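Local coordinates for protein separin (Saccharomyces cerevisiae, PDB 5U1T) that cleaves the cohesin subunit MCD1/SCC1 at the onset of anaphase as a caspase-like cysteine protease, and so triggers the separation of sister chromatids, at residues L731-K734 / V735-N739; K915-D918 / D919-L923; D1032-D1035 / N1036-S1040. All coordinates share one frame; numbering follows the deposited sequence.

Interaction 1 (L731-K734 / V735-N739); sequences LYIK and VILLN
V735 gives its backbone N to L731 O at 2.9 Å, and its CG2 lies beside the same carbonyl oxygen. I736 comes next and carries the main side-chain contact. I736 N bonds to Y732 O at 3.1 Å. The I736 side chain meets the Y732 ring from over one face. I736 CD1 sits 4.0 Å from the centroid of the Y732 ring, 24° off its normal. This is a CH-pi contact, displaced toward the hydroxyl end, where I736 CD1 is 3.7 Å from Y732 CZ. The tyrosine ring is put there by its first torsion, with CG anti to the backbone N (chi1 174°). This is the i to i+4 pairing of an alpha helix, here within helix 729-752 of the large helical part of separase. L737 repeats the pattern. L737 N bonds to I733 O at 3.0 Å, and L737 CD1 packs on I733 CG2 at 4.1 Å. Both residues of this pair also touch L773 of helix 756-775 and S784 of helix 782-805. L738 N then bonds to K734 O at 3.0 Å. The L738 side chain turns away to L684 and A687 of helix 680-689. On that side the extended K734 chain reaches E681 and forms a salt bridge. N739 N continues the helical bonding to V735 O at 3.1 Å.

Interaction 2 (K915-D918 / D919-L923); sequences KDID and DSICL
D918 meets S920 and I921 across a tight turn, and its side chain is the one to follow. D918 CB lies against the I921 side chain, 3.6 Å from I921 CG1. D918 CG stands anti to the backbone N (chi1 -176°), which carries the carboxylate over the start of the short 3-10 segment 919-921. There D918 OD1 takes two donors from one residue. S920 N bonds to D918 OD1 at 3.1 Å, and S920 OG makes a weak bond to it at 3.0 Å. The backbone N-H comes from above the carboxylate plane, 54° out of it. D918 OD2, the other oxygen, lies 3.2 Å from S920 OG. The backbone of D918 also takes part, because I921 N bonds to D918 O at 3.0 Å. Side-chain oxygen to the N-H two residues on, with carbonyl to the N-H three residues on, is an Asx turn leading into a 3-10 turn. Next to the turn, I917 packs against C922, with I917 CD1 3.6 Å from C922 CB. I917 also touches L911 of helix 905-912. D919 points its carboxylate elsewhere, to a salt bridge with R934 of helix 927-946, and D916 forms a salt bridge with the same arginine. I917 faces helix 905-912, while the two aspartates hold the loop to helix 927-946. Three aspartates lie close together here. R934 would offset the charge of D916 and D919, while the S920 donors would probably ease that of D918.

Interaction 3 (D1032-D1035 / N1036-S1040); sequences DTLD and NHELS
The N-terminus of helix 1036-1054 is capped by D1035, which bonds to E1038 and L1039. D1035 is the N-cap residue. Its CG sits between the backbone N and the carbonyl carbon (chi1 53°), and this folds the carboxylate back over the first turn. D1035 OD2 accepts from E1038 N at 3.1 Å. The N-H comes from above the carboxylate plane and the bond is bent (135°). D1035 O takes L1039 N at 2.9 Å, the first regular i to i+4 bond of the helix. It also takes E1038 N in a weak bond. Side chain and carbonyl thus share the N-H of E1038, which has no earlier helical carbonyl to use. The negative carboxylate at the positive end of the helix dipole is probably favourable. The loop just before the cap packs back on the same turn. L1034 CD2 touches E1038 CG at 3.7 Å, and L1034 CD1 meets L1039 CD1 at 4.2 Å, the two leucines crossing at about a right angle. I932 of helix 927-946 touches both L1034 and E1038. The E1038 chain bends at its second torsion (chi2 60°). It leads away from the cap, and OE2 bonds to H936 of that helix. N1036 ND2 bonds to P1076 O, in helix 1075-1088.

The three contacts follow one another along the chain without touching. Interaction 1 lies inside helix 729-752, near the chain's centre. Interaction 2 is a loop between helices 905-912 and 927-946. Interaction 3 is the start of helix 1036-1054. The centres of interactions 1 and 2 are about 38 Å apart, of 1 and 3 about 36 Å, of 2 and 3 about 21 Å. Interactions 2 and 3 both pack on helix 927-946, which links them. Interaction 1 instead packs among helices 680-689, 756-775 and 782-805. The last ends at R805, which bonds to D1032 and N1036 of interaction 3. All three are local elements of helix packing, away from the cysteine inferred by similarity to be catalytic.

Interaction 1 (L731-K734 / V735-N739)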
ATOM      1  N   LEU A 731       4.962  -7.695  11.575  1.00 68.42           N
ATOM      2  CA  LEU A 731       4.764  -8.719  10.560  1.00 67.45           C
ATOM      3  C   LEU A 731       3.292  -8.989  10.331  1.00 66.68           C
ATOM      4  O   LEU A 731       2.872  -9.342   9.224  1.00 68.21           O
ATOM      5  CB  LEU A 731       5.436 -10.034  10.960  1.00 72.31           C
ATOM      6  CG  LEU A 731       6.953 -10.138  11.005  1.00 73.61           C
ATOM      7  CD1 LEU A 731       7.326 -11.597  11.204  1.00 73.25           C
ATOM      8  CD2 LEU A 731       7.554  -9.572   9.732  1.00 69.74           C
ATOM      9  N   TYR A 732       2.507  -8.867  11.392  1.00 62.47           N
ATOM     10  CA  TYR A 732       1.082  -9.112  11.270  1.00 67.35           C
ATOM     11  C   TYR A 732       0.473  -8.040  10.375  1.00 68.23           C
ATOM     12  O   TYR A 732      -0.352  -8.353   9.531  1.00 67.93           O
ATOM     13  CB  TYR A 732       0.404  -9.142  12.639  1.00 65.89           C
ATOM     14  CG  TYR A 732      -1.100  -9.251  12.573  1.00 66.92           C
ATOM     15  CD1 TYR A 732      -1.722 -10.117  11.676  1.00 63.71           C
ATOM     16  CD2 TYR A 732      -1.905  -8.491  13.417  1.00 65.79           C
ATOM     17  CE1 TYR A 732      -3.109 -10.214  11.615  1.00 67.79           C
ATOM     18  CE2 TYR A 732      -3.284  -8.584  13.369  1.00 67.11           C
ATOM     19  CZ  TYR A 732      -3.883  -9.443  12.467  1.00 69.59           C
ATOM     20  OH  TYR A 732      -5.256  -9.521  12.420  1.00 68.90           O
ATOM     21  N   ILE A 733       0.905  -6.790  10.551  1.00 67.81           N
ATOM     22  CA  ILE A 733       0.496  -5.698   9.682  1.00 60.29           C
ATOM     23  C   ILE A 733       0.862  -6.021   8.229  1.00 66.61           C
ATOM     24  O   ILE A 733       0.071  -5.786   7.299  1.00 67.35           O
ATOM     25  CB  ILE A 733       1.147  -4.368  10.104  1.00 62.47           C
ATOM     26  CG1 ILE A 733       0.646  -3.925  11.475  1.00 62.20           C
ATOM     27  CG2 ILE A 733       0.870  -3.278   9.083  1.00 59.67           C
ATOM     28  CD1 ILE A 733      -0.781  -3.499  11.493  1.00 62.25           C
ATOM     29  N   LYS A 734       2.052  -6.591   8.042  1.00 63.71           N
ATOM     30  CA  LYS A 734       2.547  -6.916   6.710  1.00 58.60           C
ATOM     31  C   LYS A 734       1.743  -8.046   6.061  1.00 60.66           C
ATOM     32  O   LYS A 734       1.549  -8.043   4.847  1.00 63.78           O
ATOM     33  CB  LYS A 734       4.035  -7.274   6.770  1.00 62.22           C
ATOM     34  CG  LYS A 734       4.959  -6.055   6.761  1.00 66.25           C
ATOM     35  CD  LYS A 734       6.400  -6.430   7.095  1.00 74.21           C
ATOM     36  CE  LYS A 734       7.337  -5.227   6.974  1.00 78.50           C
ATOM     37  NZ  LYS A 734       8.793  -5.622   6.900  1.00 81.09           N
ATOM     38  N   VAL A 735       1.276  -8.998   6.868  1.00 65.01           N
ATOM     39  CA  VAL A 735       0.388 -10.064   6.393  1.00 62.99           C
ATOM     40  C   VAL A 735      -0.941  -9.488   5.867  1.00 59.77           C
ATOM     41  O   VAL A 735      -1.394  -9.832   4.773  1.00 55.06           O
ATOM     42  CB  VAL A 735       0.113 -11.114   7.521  1.00 63.18           C
ATOM     43  CG1 VAL A 735      -1.135 -11.920   7.246  1.00 63.40           C
ATOM     44  CG2 VAL A 735       1.308 -12.042   7.697  1.00 64.55           C
ATOM     45  N   ILE A 736      -1.555  -8.608   6.646  1.00 61.05           N
ATOM     46  CA  ILE A 736      -2.812  -8.005   6.250  1.00 60.29           C
ATOM     47  C   ILE A 736      -2.612  -7.230   4.963  1.00 60.97           C
ATOM     48  O   ILE A 736      -3.426  -7.316   4.056  1.00 60.35           O
ATOM     49  CB  ILE A 736      -3.376  -7.077   7.340  1.00 61.44           C
ATOM     50  CG1 ILE A 736      -3.607  -7.850   8.638  1.00 63.29           C
ATOM     51  CG2 ILE A 736      -4.686  -6.479   6.897  1.00 56.88           C
ATOM     52  CD1 ILE A 736      -4.185  -6.992   9.760  1.00 69.71           C
ATOM     53  N   LEU A 737      -1.513  -6.487   4.877  1.00 62.46           N
ATOM     54  CA  LEU A 737      -1.190  -5.751   3.656  1.00 58.61           C
ATOM     55  C   LEU A 737      -1.036  -6.678   2.448  1.00 55.99           C
ATOM     56  O   LEU A 737      -1.409  -6.306   1.339  1.00 57.27           O
ATOM     57  CB  LEU A 737       0.084  -4.929   3.835  1.00 56.90           C
ATOM     58  CG  LEU A 737       0.005  -3.737   4.785  1.00 60.71           C
ATOM     59  CD1 LEU A 737       1.395  -3.164   5.015  1.00 60.21           C
ATOM     60  CD2 LEU A 737      -0.938  -2.668   4.269  1.00 57.64           C
ATOM     61  N   LEU A 738      -0.485  -7.873   2.659  1.00 56.90           N
ATOM     62  CA  LEU A 738      -0.343  -8.839   1.573  1.00 59.28           C
ATOM     63  C   LEU A 738      -1.714  -9.211   1.026  1.00 62.76           C
ATOM     64  O   LEU A 738      -1.936  -9.244  -0.188  1.00 58.88           O
ATOM     65  CB  LEU A 738       0.389 -10.102   2.038  1.00 51.57           C
ATOM     66  CG  LEU A 738       0.477 -11.204   0.981  1.00 48.54           C
ATOM     67  CD1 LEU A 738       1.525 -10.863  -0.052  1.00 50.34           C
ATOM     68  CD2 LEU A 738       0.731 -12.558   1.601  1.00 52.22           C
ATOM     69  N   ASN A 739      -2.631  -9.498   1.944  1.00 58.31           N
ATOM     70  CA  ASN A 739      -3.958  -9.952   1.577  1.00 59.46           C
ATOM     71  C   ASN A 739      -4.771  -8.815   0.982  1.00 61.63           C
ATOM     72  O   ASN A 739      -5.645  -9.042   0.168  1.00 63.75           O
ATOM     73  CB  ASN A 739      -4.667 -10.564   2.783  1.00 56.73           C
ATOM     74  CG  ASN A 739      -4.152 -11.968   3.118  1.00 60.05           C
ATOM     75  OD1 ASN A 739      -3.122 -12.120   3.778  1.00 65.13           O
ATOM     76  ND2 ASN A 739      -4.875 -12.992   2.683  1.00 55.72           N
TER

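Interaction 2 (K915-D918 / D919-L923)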
ATOM      1  N   LYS A 915      -4.665   5.439 -30.969  1.00 59.30           N
ATOM      2  CA  LYS A 915      -4.032   4.591 -31.973  1.00 58.43           C
ATOM      3  C   LYS A 915      -4.326   3.120 -31.723  1.00 62.06           C
ATOM      4  O   LYS A 915      -4.561   2.711 -30.580  1.00 59.87           O
ATOM      5  CB  LYS A 915      -2.525   4.786 -31.983  1.00 52.75           C
ATOM      6  CG  LYS A 915      -2.091   6.135 -32.445  1.00 57.25           C
ATOM      7  CD  LYS A 915      -0.597   6.292 -32.416  1.00 68.88           C
ATOM      8  CE  LYS A 915      -0.250   7.683 -32.925  1.00 74.70           C
ATOM      9  NZ  LYS A 915       1.229   7.889 -32.890  1.00 82.11           N
ATOM     10  N   ASP A 916      -4.332   2.331 -32.794  1.00 56.18           N
ATOM     11  CA  ASP A 916      -4.292   0.889 -32.648  1.00 55.51           C
ATOM     12  C   ASP A 916      -2.955   0.464 -33.192  1.00 61.72           C
ATOM     13  O   ASP A 916      -2.432   1.078 -34.108  1.00 59.92           O
ATOM     14  CB  ASP A 916      -5.435   0.187 -33.381  1.00 66.31           C
ATOM     15  CG  ASP A 916      -5.389   0.386 -34.905  1.00 59.83           C
ATOM     16  OD1 ASP A 916      -4.752  -0.436 -35.604  1.00 61.06           O
ATOM     17  OD2 ASP A 916      -6.007   1.357 -35.391  1.00 59.53           O
ATOM     18  N   ILE A 917      -2.381  -0.570 -32.610  1.00 63.81           N
ATOM     19  CA  ILE A 917      -1.030  -0.929 -32.958  1.00 63.56           C
ATOM     20  C   ILE A 917      -1.048  -2.249 -33.678  1.00 67.08           C
ATOM     21  O   ILE A 917      -2.097  -2.889 -33.828  1.00 66.25           O
ATOM     22  CB  ILE A 917      -0.106  -1.016 -31.708  1.00 68.08           C
ATOM     23  CG1 ILE A 917      -0.519  -2.165 -30.775  1.00 66.73           C
ATOM     24  CG2 ILE A 917      -0.094   0.316 -30.945  1.00 63.43           C
ATOM     25  CD1 ILE A 917      -0.051  -1.977 -29.314  1.00 63.22           C
ATOM     26  N   ASP A 918       0.134  -2.637 -34.129  1.00 70.25           N
ATOM     27  CA  ASP A 918       0.340  -3.904 -34.785  1.00 65.34           C
ATOM     28  C   ASP A 918      -0.003  -5.010 -33.798  1.00 66.59           C
ATOM     29  O   ASP A 918       0.484  -5.012 -32.684  1.00 70.46           O
ATOM     30  CB  ASP A 918       1.785  -3.982 -35.253  1.00 69.84           C
ATOM     31  CG  ASP A 918       2.083  -5.223 -36.045  1.00 75.71           C
ATOM     32  OD1 ASP A 918       1.266  -6.172 -36.061  1.00 76.94           O
ATOM     33  OD2 ASP A 918       3.173  -5.253 -36.653  1.00 83.44           O
ATOM     34  N   ASP A 919      -0.860  -5.935 -34.209  1.00 73.09           N
ATOM     35  CA  ASP A 919      -1.327  -7.010 -33.333  1.00 71.24           C
ATOM     36  C   ASP A 919      -0.175  -7.855 -32.804  1.00 73.81           C
ATOM     37  O   ASP A 919      -0.185  -8.291 -31.644  1.00 77.42           O
ATOM     38  CB  ASP A 919      -2.341  -7.903 -34.071  1.00 72.50           C
ATOM     39  CG  ASP A 919      -3.693  -7.216 -34.274  1.00 76.24           C
ATOM     40  OD1 ASP A 919      -3.918  -6.137 -33.676  1.00 70.65           O
ATOM     41  OD2 ASP A 919      -4.542  -7.773 -35.016  1.00 82.38           O
ATOM     42  N   SER A 920       0.831  -8.058 -33.646  1.00 70.53           N
ATOM     43  CA  SER A 920       1.991  -8.865 -33.275  1.00 77.67           C
ATOM     44  C   SER A 920       2.836  -8.257 -32.146  1.00 79.70           C
ATOM     45  O   SER A 920       3.594  -8.966 -31.485  1.00 75.67           O
ATOM     46  CB  SER A 920       2.878  -9.095 -34.500  1.00 76.28           C
ATOM     47  OG  SER A 920       3.472  -7.876 -34.914  1.00 78.69           O
ATOM     48  N   ILE A 921       2.708  -6.950 -31.928  1.00 76.51           N
ATOM     49  CA  ILE A 921       3.507  -6.269 -30.916  1.00 67.69           C
ATOM     50  C   ILE A 921       2.652  -5.760 -29.754  1.00 74.54           C
ATOM     51  O   ILE A 921       3.138  -5.028 -28.880  1.00 75.48           O
ATOM     52  CB  ILE A 921       4.286  -5.092 -31.530  1.00 66.59           C
ATOM     53  CG1 ILE A 921       3.337  -3.981 -31.988  1.00 69.91           C
ATOM     54  CG2 ILE A 921       5.137  -5.574 -32.681  1.00 64.95           C
ATOM     55  CD1 ILE A 921       4.051  -2.726 -32.467  1.00 67.04           C
ATOM     56  N   CYS A 922       1.381  -6.156 -29.746  1.00 68.08           N
ATOM     57  CA  CYS A 922       0.461  -5.769 -28.682  1.00 67.61           C
ATOM     58  C   CYS A 922       0.372  -6.878 -27.647  1.00 72.43           C
ATOM     59  O   CYS A 922       0.242  -8.041 -28.007  1.00 75.22           O
ATOM     60  CB  CYS A 922      -0.935  -5.471 -29.256  1.00 74.95           C
ATOM     61  SG  CYS A 922      -2.118  -4.740 -28.087  1.00 68.65           S
ATOM     62  N   LEU A 923       0.453  -6.531 -26.368  1.00 72.37           N
ATOM     63  CA  LEU A 923       0.265  -7.528 -25.312  1.00 65.68           C
ATOM     64  C   LEU A 923      -1.143  -8.107 -25.383  1.00 71.59           C
ATOM     65  O   LEU A 923      -2.097  -7.346 -25.542  1.00 75.29           O
ATOM     66  CB  LEU A 923       0.493  -6.910 -23.930  1.00 65.93           C
ATOM     67  CG  LEU A 923       1.909  -6.600 -23.456  1.00 63.19           C
ATOM     68  CD1 LEU A 923       1.846  -5.642 -22.291  1.00 62.63           C
ATOM     69  CD2 LEU A 923       2.604  -7.876 -23.044  1.00 60.00           C
TER

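Interaction 3 (D1032-D1035 / N1036-S1040)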
ATOM      1  N   ASP A1032     -18.462  -8.448 -23.902  1.00 70.22           N
ATOM      2  CA  ASP A1032     -18.119  -8.482 -22.465  1.00 76.79           C
ATOM      3  C   ASP A1032     -16.850  -7.706 -22.095  1.00 71.49           C
ATOM      4  O   ASP A1032     -16.608  -7.425 -20.914  1.00 70.16           O
ATOM      5  CB  ASP A1032     -17.956  -9.917 -21.988  1.00 74.21           C
ATOM      6  CG  ASP A1032     -17.245 -10.770 -23.006  1.00 80.09           C
ATOM      7  OD1 ASP A1032     -17.890 -11.080 -24.043  1.00 76.88           O
ATOM      8  OD2 ASP A1032     -16.055 -11.110 -22.775  1.00 80.48           O
ATOM      9  N   THR A1033     -16.046  -7.354 -23.092  1.00 65.77           N
ATOM     10  CA  THR A1033     -14.880  -6.523 -22.835  1.00 69.77           C
ATOM     11  C   THR A1033     -15.192  -5.019 -22.923  1.00 71.47           C
ATOM     12  O   THR A1033     -14.281  -4.194 -22.818  1.00 69.21           O
ATOM     13  CB  THR A1033     -13.745  -6.856 -23.807  1.00 60.88           C
ATOM     14  OG1 THR A1033     -14.050  -6.287 -25.078  1.00 67.90           O
ATOM     15  CG2 THR A1033     -13.605  -8.358 -23.966  1.00 64.76           C
ATOM     16  N   LEU A1034     -16.467  -4.656 -23.091  1.00 67.76           N
ATOM     17  CA  LEU A1034     -16.823  -3.244 -23.280  1.00 59.82           C
ATOM     18  C   LEU A1034     -17.441  -2.576 -22.063  1.00 55.68           C
ATOM     19  O   LEU A1034     -18.218  -3.179 -21.337  1.00 59.02           O
ATOM     20  CB  LEU A1034     -17.779  -3.103 -24.456  1.00 57.86           C
ATOM     21  CG  LEU A1034     -17.260  -3.661 -25.775  1.00 60.65           C
ATOM     22  CD1 LEU A1034     -18.309  -3.585 -26.886  1.00 62.92           C
ATOM     23  CD2 LEU A1034     -16.030  -2.881 -26.126  1.00 59.45           C
ATOM     24  N   ASP A1035     -17.080  -1.322 -21.836  1.00 56.44           N
ATOM     25  CA  ASP A1035     -17.798  -0.505 -20.876  1.00 53.01           C
ATOM     26  C   ASP A1035     -19.094  -0.077 -21.536  1.00 58.50           C
ATOM     27  O   ASP A1035     -19.160   0.011 -22.768  1.00 60.93           O
ATOM     28  CB  ASP A1035     -16.988   0.704 -20.467  1.00 51.89           C
ATOM     29  CG  ASP A1035     -16.517   1.486 -21.651  1.00 64.69           C
ATOM     30  OD1 ASP A1035     -15.496   1.065 -22.258  1.00 71.16           O
ATOM     31  OD2 ASP A1035     -17.182   2.495 -22.006  1.00 70.12           O
ATOM     32  N   ASN A1036     -20.119   0.197 -20.738  1.00 55.69           N
ATOM     33  CA  ASN A1036     -21.432   0.484 -21.275  1.00 53.41           C
ATOM     34  C   ASN A1036     -21.445   1.608 -22.304  1.00 58.25           C
ATOM     35  O   ASN A1036     -22.138   1.500 -23.315  1.00 59.22           O
ATOM     36  CB  ASN A1036     -22.409   0.815 -20.156  1.00 52.45           C
ATOM     37  CG  ASN A1036     -23.849   0.520 -20.550  1.00 58.95           C
ATOM     38  OD1 ASN A1036     -24.210  -0.638 -20.793  1.00 53.48           O
ATOM     39  ND2 ASN A1036     -24.672   1.569 -20.630  1.00 56.07           N
ATOM     40  N   HIS A1037     -20.671   2.662 -22.079  1.00 49.58           N
ATOM     41  CA  HIS A1037     -20.685   3.775 -23.012  1.00 53.41           C
ATOM     42  C   HIS A1037     -20.066   3.381 -24.366  1.00 59.29           C
ATOM     43  O   HIS A1037     -20.421   3.934 -25.402  1.00 54.67           O
ATOM     44  CB  HIS A1037     -19.965   4.983 -22.419  1.00 52.46           C
ATOM     45  CG  HIS A1037     -19.796   6.119 -23.379  1.00 60.21           C
ATOM     46  ND1 HIS A1037     -20.800   7.032 -23.640  1.00 63.62           N
ATOM     47  CD2 HIS A1037     -18.745   6.485 -24.150  1.00 57.00           C
ATOM     48  CE1 HIS A1037     -20.371   7.908 -24.531  1.00 63.53           C
ATOM     49  NE2 HIS A1037     -19.122   7.607 -24.846  1.00 63.51           N
ATOM     50  N   GLU A1038     -19.145   2.419 -24.345  1.00 61.10           N
ATOM     51  CA  GLU A1038     -18.558   1.905 -25.572  1.00 61.61           C
ATOM     52  C   GLU A1038     -19.522   0.933 -26.262  1.00 62.54           C
ATOM     53  O   GLU A1038     -19.569   0.860 -27.496  1.00 61.57           O
ATOM     54  CB  GLU A1038     -17.216   1.215 -25.295  1.00 51.56           C
ATOM     55  CG  GLU A1038     -16.495   0.737 -26.557  1.00 54.03           C
ATOM     56  CD  GLU A1038     -16.163   1.880 -27.523  1.00 63.87           C
ATOM     57  OE1 GLU A1038     -16.017   3.030 -27.060  1.00 64.78           O
ATOM     58  OE2 GLU A1038     -16.057   1.640 -28.748  1.00 64.15           O
ATOM     59  N   LEU A1039     -20.276   0.180 -25.461  1.00 59.87           N
ATOM     60  CA  LEU A1039     -21.260  -0.755 -25.991  1.00 59.39           C
ATOM     61  C   LEU A1039     -22.322   0.031 -26.727  1.00 58.21           C
ATOM     62  O   LEU A1039     -22.903  -0.436 -27.679  1.00 63.30           O
ATOM     63  CB  LEU A1039     -21.892  -1.596 -24.878  1.00 52.66           C
ATOM     64  CG  LEU A1039     -22.968  -2.594 -25.311  1.00 55.08           C
ATOM     65  CD1 LEU A1039     -22.409  -3.670 -26.233  1.00 56.33           C
ATOM     66  CD2 LEU A1039     -23.676  -3.217 -24.104  1.00 56.38           C
ATOM     67  N   SER A1040     -22.547   1.250 -26.270  1.00 61.17           N
ATOM     68  CA  SER A1040     -23.513   2.147 -26.853  1.00 57.83           C
ATOM     69  C   SER A1040     -23.059   2.625 -28.238  1.00 60.41           C
ATOM     70  O   SER A1040     -23.813   2.536 -29.227  1.00 66.82           O
ATOM     71  CB  SER A1040     -23.727   3.313 -25.895  1.00 56.86           C
ATOM     72  OG  SER A1040     -24.330   4.421 -26.524  1.00 72.02           O
TER